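Local structure of putative acyl-CoA thioester hydrolase HI0827 (Haemophilus influenzae, 1YLI) at residues K70-G75 against E110-T115; G75-C80 against K101-E106. The protein probably hydrolyses the thioester bond of a broad range of acyl-coenzyme A substrates, working as a hexamer that binds coenzyme A. One frame throughout, in Å; residues are numbered along the deposited sequence.

Interaction 1 of 2, residues K70-G75 against E110-T115; sequences KPISVG and ERYCVT. With COA (coenzyme A), chain E.
Lys70 and Tyr112 meet where the loop leaving strand 58-67 of the hotdog fold turns across strand 111-123, at the wall of a coenzyme A pocket. The lysine runs over one face of the phenol. A bend at its third torsion (chi3 71°) lays CE above the ring centre, 4.0 Å from the Tyr112 centroid, as a CH-pi contact. NZ follows over the same face, and the cation-pi geometry there places it 21° off the ring normal. The ammonium does not depend on the ring alone: Lys70 NZ donates to Glu110 OE2 at 2.8 Å, close to the line of the carboxylate C-O bond, in a salt bridge. The principle illustrated is that one flat side chain can use face and edge for different partners. At its edge, Tyr112 OH gives its proton to Pro71 O at 2.6 Å, with a C=O...donor angle of 152° in the carbonyl plane, which fixes the direction of the O-H and ties the end of Tyr112 to the loop. Not every acceptor fares so well, since the buried Lys70 O has no hydrogen-bond partner in the model and packs 3.8 Å from Val114 CG1. Backbone bonds tie Val114 to Ile69 and Val98, while Thr115 OG1 is satisfied by Asn67 O. Ile72 CG1 packs on Val114 CG2, 3.9 Å apart. Coenzyme A, also bonded by Ser90, Ser91 and Ser130 of the third subunit, lies against Pro71 and Val114: its O5P is 3.3 Å from Pro71 CA, and the thiol sulfur S1P is 3.9 Å from Val114 CG1.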
loop_
_atom_site.group_PDB
_atom_site.type_symbol
_atom_site.label_atom_id
_atom_site.label_comp_id
_atom_site.label_asym_id
_atom_site.label_seq_id
_atom_site.Cartn_x
_atom_site.Cartn_y
_atom_site.Cartn_z
ATOM N N LYS B 70 24.348 10.019 3.155
ATOM C CA LYS B 70 23.829 9.999 4.511
ATOM C C LYS B 70 22.490 9.259 4.519
ATOM O O LYS B 70 21.748 9.354 3.546
ATOM C CB LYS B 70 23.643 11.440 5.038
ATOM C CG LYS B 70 24.947 12.099 5.549
ATOM C CD LYS B 70 24.727 13.537 6.085
ATOM C CE LYS B 70 23.943 13.543 7.456
ATOM N NZ LYS B 70 24.116 14.814 8.304
ATOM N N PRO B 71 22.202 8.503 5.605
ATOM C CA PRO B 71 20.947 7.750 5.688
ATOM C C PRO B 71 19.728 8.651 5.925
ATOM O O PRO B 71 19.892 9.826 6.261
ATOM C CB PRO B 71 21.179 6.826 6.877
ATOM C CG PRO B 71 22.241 7.519 7.712
ATOM C CD PRO B 71 23.068 8.280 6.784
ATOM N N ILE B 72 18.525 8.116 5.711
ATOM C CA ILE B 72 17.297 8.846 5.994
ATOM C C ILE B 72 16.523 7.971 6.984
ATOM O O ILE B 72 16.560 6.727 6.856
ATOM C CB ILE B 72 16.506 9.034 4.709
ATOM C CG1 ILE B 72 17.388 9.765 3.669
ATOM C CG2 ILE B 72 15.182 9.803 4.961
ATOM C CD1 ILE B 72 16.763 9.754 2.243
ATOM N N SER B 73 15.872 8.592 7.976
ATOM C CA SER B 73 14.987 7.878 8.895
ATOM C C SER B 73 13.517 8.017 8.500
ATOM O O SER B 73 13.097 9.011 7.918
ATOM C CB SER B 73 15.109 8.452 10.302
ATOM O OG SER B 73 16.398 8.261 10.828
ATOM N N VAL B 74 12.728 7.002 8.817
ATOM C CA VAL B 74 11.242 7.151 8.843
ATOM C C VAL B 74 10.794 8.390 9.640
ATOM O O VAL B 74 11.200 8.615 10.784
ATOM C CB VAL B 74 10.585 5.851 9.374
ATOM C CG1 VAL B 74 9.103 6.000 9.634
ATOM C CG2 VAL B 74 10.818 4.729 8.322
ATOM N N GLY B 75 9.944 9.188 9.000
ATOM C CA GLY B 75 9.422 10.419 9.565
ATOM C C GLY B 75 10.124 11.641 9.006
ATOM O O GLY B 75 9.613 12.742 9.157
ATOM N N GLU B 110 17.773 19.809 10.859
ATOM C CA GLU B 110 18.943 19.902 9.980
ATOM C C GLU B 110 18.562 19.506 8.569
ATOM O O GLU B 110 17.800 18.564 8.392
ATOM C CB GLU B 110 20.108 19.021 10.490
ATOM C CG GLU B 110 21.022 18.470 9.385
ATOM C CD GLU B 110 22.392 18.010 9.890
ATOM O OE1 GLU B 110 23.131 18.854 10.462
ATOM O OE2 GLU B 110 22.733 16.809 9.696
ATOM N N ARG B 111 19.117 20.214 7.587
ATOM C CA ARG B 111 18.930 19.899 6.175
ATOM C C ARG B 111 20.226 19.425 5.535
ATOM O O ARG B 111 21.318 19.949 5.804
ATOM C CB ARG B 111 18.435 21.129 5.434
ATOM C CG ARG B 111 17.137 21.643 6.015
ATOM C CD ARG B 111 16.675 22.908 5.378
ATOM N NE ARG B 111 15.936 23.683 6.371
ATOM C CZ ARG B 111 14.614 23.863 6.372
ATOM N NH1 ARG B 111 13.844 23.340 5.401
ATOM N NH2 ARG B 111 14.063 24.591 7.349
ATOM N N TYR B 112 20.111 18.422 4.694
ATOM C CA TYR B 112 21.280 17.907 4.003
ATOM C C TYR B 112 20.904 17.316 2.674
ATOM O O TYR B 112 19.739 16.998 2.434
ATOM C CB TYR B 112 22.034 16.870 4.855
ATOM C CG TYR B 112 21.238 15.659 5.282
ATOM C CD1 TYR B 112 20.439 15.699 6.413
ATOM C CD2 TYR B 112 21.299 14.474 4.557
ATOM C CE1 TYR B 112 19.708 14.587 6.829
ATOM C CE2 TYR B 112 20.582 13.335 4.967
ATOM C CZ TYR B 112 19.792 13.401 6.108
ATOM O OH TYR B 112 19.048 12.280 6.538
ATOM N N CYS B 113 21.878 17.221 1.781
ATOM C CA CYS B 113 21.636 16.633 0.480
ATOM C C CYS B 113 22.131 15.181 0.487
ATOM O O CYS B 113 23.303 14.939 0.699
ATOM C CB CYS B 113 22.345 17.454 -0.590
ATOM S SG CYS B 113 22.042 16.803 -2.241
ATOM N N VAL B 114 21.223 14.233 0.278
ATOM C CA VAL B 114 21.484 12.794 0.257
ATOM C C VAL B 114 22.152 12.350 -1.028
ATOM O O VAL B 114 23.169 11.635 -1.004
ATOM C CB VAL B 114 20.154 12.029 0.419
ATOM C CG1 VAL B 114 20.307 10.538 0.196
ATOM C CG2 VAL B 114 19.683 12.271 1.808
ATOM N N THR B 115 21.579 12.794 -2.147
ATOM C CA THR B 115 22.101 12.409 -3.451
ATOM C C THR B 115 21.651 13.388 -4.526
ATOM O O THR B 115 20.828 14.250 -4.270
ATOM C CB THR B 115 21.660 10.972 -3.824
ATOM O OG1 THR B 115 22.486 10.508 -4.906
ATOM C CG2 THR B 115 20.168 10.869 -4.188
HETATM N N1A COA E . 31.289 4.187 -3.852
HETATM C C2A COA E . 31.747 2.912 -3.630
HETATM N N3A COA E . 32.232 2.572 -2.401
HETATM C C4A COA E . 32.220 3.496 -1.417
HETATM C C5A COA E . 31.770 4.786 -1.637
HETATM C C6A COA E . 31.280 5.132 -2.877
HETATM N N6A COA E . 30.943 6.377 -3.182
HETATM N N7A COA E . 31.918 5.490 -0.508
HETATM C C8A COA E . 32.435 4.658 0.429
HETATM N N9A COA E . 32.637 3.423 -0.130
HETATM C C1B COA E . 33.172 2.217 0.527
HETATM C C2B COA E . 34.530 2.440 1.171
HETATM O O2B COA E . 35.612 2.416 0.267
HETATM C C3B COA E . 34.540 1.288 2.157
HETATM O O3B COA E . 34.788 0.074 1.480
HETATM P P3B COA E . 35.480 -1.206 2.159
HETATM O O7A COA E . 36.973 -0.923 2.095
HETATM O O8A COA E . 35.181 -2.464 1.415
HETATM O O9A COA E . 35.133 -1.319 3.621
HETATM C C4B COA E . 33.087 1.239 2.609
HETATM O O4B COA E . 32.353 1.891 1.610
HETATM C C5B COA E . 32.887 1.908 3.967
HETATM O O5B COA E . 33.521 3.174 3.928
HETATM P P1A COA E . 33.765 3.928 5.306
HETATM O O1A COA E . 34.903 4.905 5.148
HETATM O O2A COA E . 33.961 2.929 6.422
HETATM O O3A COA E . 32.359 4.618 5.706
HETATM P P2A COA E . 31.936 6.056 5.188
HETATM O O4A COA E . 32.664 6.164 3.864
HETATM O O5A COA E . 32.295 7.161 6.158
HETATM O O6A COA E . 30.347 5.876 5.037
HETATM C CBP COA E . 28.283 4.821 4.550
HETATM C CCP COA E . 29.773 4.840 4.257
HETATM C CDP COA E . 27.611 3.936 3.482
HETATM C CEP COA E . 28.163 4.220 5.948
HETATM C CAP COA E . 27.717 6.261 4.490
HETATM O OAP COA E . 28.143 6.797 3.259
HETATM C C9P COA E . 26.205 6.258 4.553
HETATM O O9P COA E . 25.572 5.922 5.770
HETATM N N8P COA E . 25.522 6.538 3.435
HETATM C C7P COA E . 24.068 6.409 3.322
HETATM C C6P COA E . 23.678 4.960 3.084
HETATM C C5P COA E . 22.180 4.809 3.023
HETATM O O5P COA E . 21.513 4.888 4.065
HETATM N N4P COA E . 21.681 4.536 1.812
HETATM C C3P COA E . 20.280 4.242 1.586
HETATM C C2P COA E . 19.646 5.270 0.669
HETATM S S1P COA E . 19.618 6.890 1.452
#

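Interaction 2 of 2, residues G75-C80 against K101-E106; sequences GDVVCC and KKVASE
Antiparallel pairing between strands 77-87 and 91-101 of the hotdog sheet reaches its final rung, remote from the connecting turn, at Val77 and Lys101. This is a hydrogen-bonded pair: Lys101 N donates to Val77 O at 2.9 Å, and Val77 N returns a bond to Lys101 O at 3.1 Å. Beyond it the two segments no longer pair backbone to backbone, and a carboxylate takes over. With CG of Asp76 beside its own backbone N (chi1 -71°), OD1 is brought to two successive amides of the loop after strand 91-101. Ala104 N approaches Asp76 OD1 nearly along the C-O axis at 3.0 Å. Val103 N, 2.7 Å from Asp76 OD1, instead comes from above the carboxylate plane, 39° out of it. A water also donates to OD1, making three bonds to one oxygen. The same water accepts from Ser105 N and Lys102 NZ, and a second links Lys102 NZ to OD2. The lysine therefore meets the aspartate through solvent, its NZ 4.9 Å from Asp76 OD2, an arrangement likely to favour the carboxylate anion. OD2 also accepts from Ser73 N. Val103 CB packs 3.2 Å from Gly75 O. Lys101 stretches away to a salt bridge with Glu52 of the fourth subunit. A short side chain thus fastens the chain leaving one strand to the entrance of its neighbour, at the open end of an antiparallel beta-hairpin.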
loop_
_atom_site.group_PDB
_atom_site.type_symbol
_atom_site.label_atom_id
_atom_site.label_comp_id
_atom_site.label_asym_id
_atom_site.label_seq_id
_atom_site.Cartn_x
_atom_site.Cartn_y
_atom_site.Cartn_z
ATOM N N GLY B 75 9.944 9.188 9.000
ATOM C CA GLY B 75 9.422 10.419 9.565
ATOM C C GLY B 75 10.124 11.641 9.006
ATOM O O GLY B 75 9.613 12.742 9.157
ATOM N N ASP B 76 11.316 11.468 8.416
ATOM C CA ASP B 76 12.047 12.629 7.855
ATOM C C ASP B 76 11.297 13.157 6.607
ATOM O O ASP B 76 10.615 12.394 5.936
ATOM C CB ASP B 76 13.486 12.244 7.436
ATOM C CG ASP B 76 14.425 11.959 8.623
ATOM O OD1 ASP B 76 14.156 12.347 9.784
ATOM O OD2 ASP B 76 15.504 11.358 8.357
ATOM N N VAL B 77 11.404 14.451 6.328
ATOM C CA VAL B 77 10.833 15.047 5.129
ATOM C C VAL B 77 11.876 14.948 4.024
ATOM O O VAL B 77 13.045 15.275 4.249
ATOM C CB VAL B 77 10.488 16.533 5.330
ATOM C CG1 VAL B 77 9.941 17.130 4.020
ATOM C CG2 VAL B 77 9.469 16.728 6.458
ATOM N N VAL B 78 11.454 14.462 2.852
ATOM C CA VAL B 78 12.321 14.178 1.707
ATOM C C VAL B 78 11.837 14.997 0.472
ATOM O O VAL B 78 10.681 14.916 0.051
ATOM C CB VAL B 78 12.353 12.670 1.383
ATOM C CG1 VAL B 78 13.338 12.402 0.216
ATOM C CG2 VAL B 78 12.787 11.861 2.596
ATOM N N CYS B 79 12.711 15.865 -0.026
ATOM C CA CYS B 79 12.407 16.792 -1.097
ATOM C C CYS B 79 13.236 16.487 -2.347
ATOM O O CYS B 79 14.464 16.305 -2.267
ATOM C CB CYS B 79 12.739 18.239 -0.676
ATOM S SG CYS B 79 11.794 18.821 0.732
ATOM N N CYS B 80 12.577 16.507 -3.502
ATOM C CA CYS B 80 13.278 16.331 -4.772
ATOM C C CYS B 80 13.156 17.661 -5.471
ATOM O O CYS B 80 12.053 18.154 -5.643
ATOM C CB CYS B 80 12.621 15.259 -5.618
ATOM S SG CYS B 80 12.866 13.581 -4.941
ATOM N N LYS B 101 14.988 17.066 5.411
ATOM C CA LYS B 101 14.863 17.813 6.644
ATOM C C LYS B 101 14.649 16.787 7.790
ATOM O O LYS B 101 13.690 15.991 7.777
ATOM C CB LYS B 101 13.742 18.836 6.557
ATOM C CG LYS B 101 13.587 19.689 7.808
ATOM C CD LYS B 101 12.491 20.745 7.679
ATOM C CE LYS B 101 12.535 21.714 8.897
ATOM N NZ LYS B 101 11.579 22.841 8.722
ATOM N N LYS B 102 15.570 16.790 8.756
ATOM C CA LYS B 102 15.582 15.780 9.792
ATOM C C LYS B 102 14.386 15.908 10.736
ATOM O O LYS B 102 14.111 17.002 11.259
ATOM C CB LYS B 102 16.850 15.924 10.605
ATOM C CG LYS B 102 17.634 14.678 10.658
ATOM C CD LYS B 102 19.124 14.994 10.859
ATOM C CE LYS B 102 19.896 13.690 10.876
ATOM N NZ LYS B 102 19.069 12.619 11.487
ATOM N N VAL B 103 13.688 14.793 10.949
ATOM C CA VAL B 103 12.610 14.753 11.940
ATOM C C VAL B 103 12.861 13.704 13.049
ATOM O O VAL B 103 12.692 14.006 14.221
ATOM C CB VAL B 103 11.256 14.463 11.293
ATOM C CG1 VAL B 103 10.202 14.212 12.386
ATOM C CG2 VAL B 103 10.855 15.618 10.364
ATOM N N ALA B 104 13.280 12.494 12.675
ATOM C CA ALA B 104 13.279 11.390 13.632
ATOM C C ALA B 104 14.359 11.511 14.698
ATOM O O ALA B 104 14.132 11.184 15.890
ATOM C CB ALA B 104 13.343 10.038 12.922
ATOM N N SER B 105 15.514 12.023 14.282
ATOM C CA SER B 105 16.709 12.044 15.120
ATOM C C SER B 105 17.335 13.404 15.131
ATOM O O SER B 105 17.176 14.172 14.177
ATOM C CB SER B 105 17.762 11.050 14.590
ATOM O OG SER B 105 17.765 9.884 15.386
ATOM N N GLU B 106 18.072 13.672 16.214
ATOM C CA GLU B 106 18.880 14.872 16.316
ATOM C C GLU B 106 20.053 14.823 15.320
ATOM O O GLU B 106 20.515 13.733 14.975
ATOM C CB GLU B 106 19.328 15.094 17.766
ATOM C CG GLU B 106 18.148 15.401 18.715
ATOM C CD GLU B 106 17.710 16.871 18.681
ATOM O OE1 GLU B 106 18.026 17.590 17.706
ATOM O OE2 GLU B 106 17.055 17.314 19.649
HETATM O O HOH W 1 17.925 11.470 9.117
HETATM O O HOH W 2 16.370 11.934 11.494
#

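In the fold
Interactions 1 and 2 lie side by side, their centres about 6 Å apart, and share Gly75, where the loop passes into strand 77-87. Both are partly buried and sit towards one end of the sheet, yet their chemistry differs. Residues 70-75 and 110-115 join mainly through side chains, with an aromatic face, a salt bridge and an apolar patch beside the ligand. Residues 75-80 and 101-106 rely on backbone amides, one carboxylate and water, farther from coenzyme A, with Lys101 bridged to Glu52 of the fourth subunit. A probable hydrogen bond from Lys102 N to Glu110 O connects them, and Ala104 CB packs on Ser73 CB, so the loops 70-75 and 101-106 touch directly.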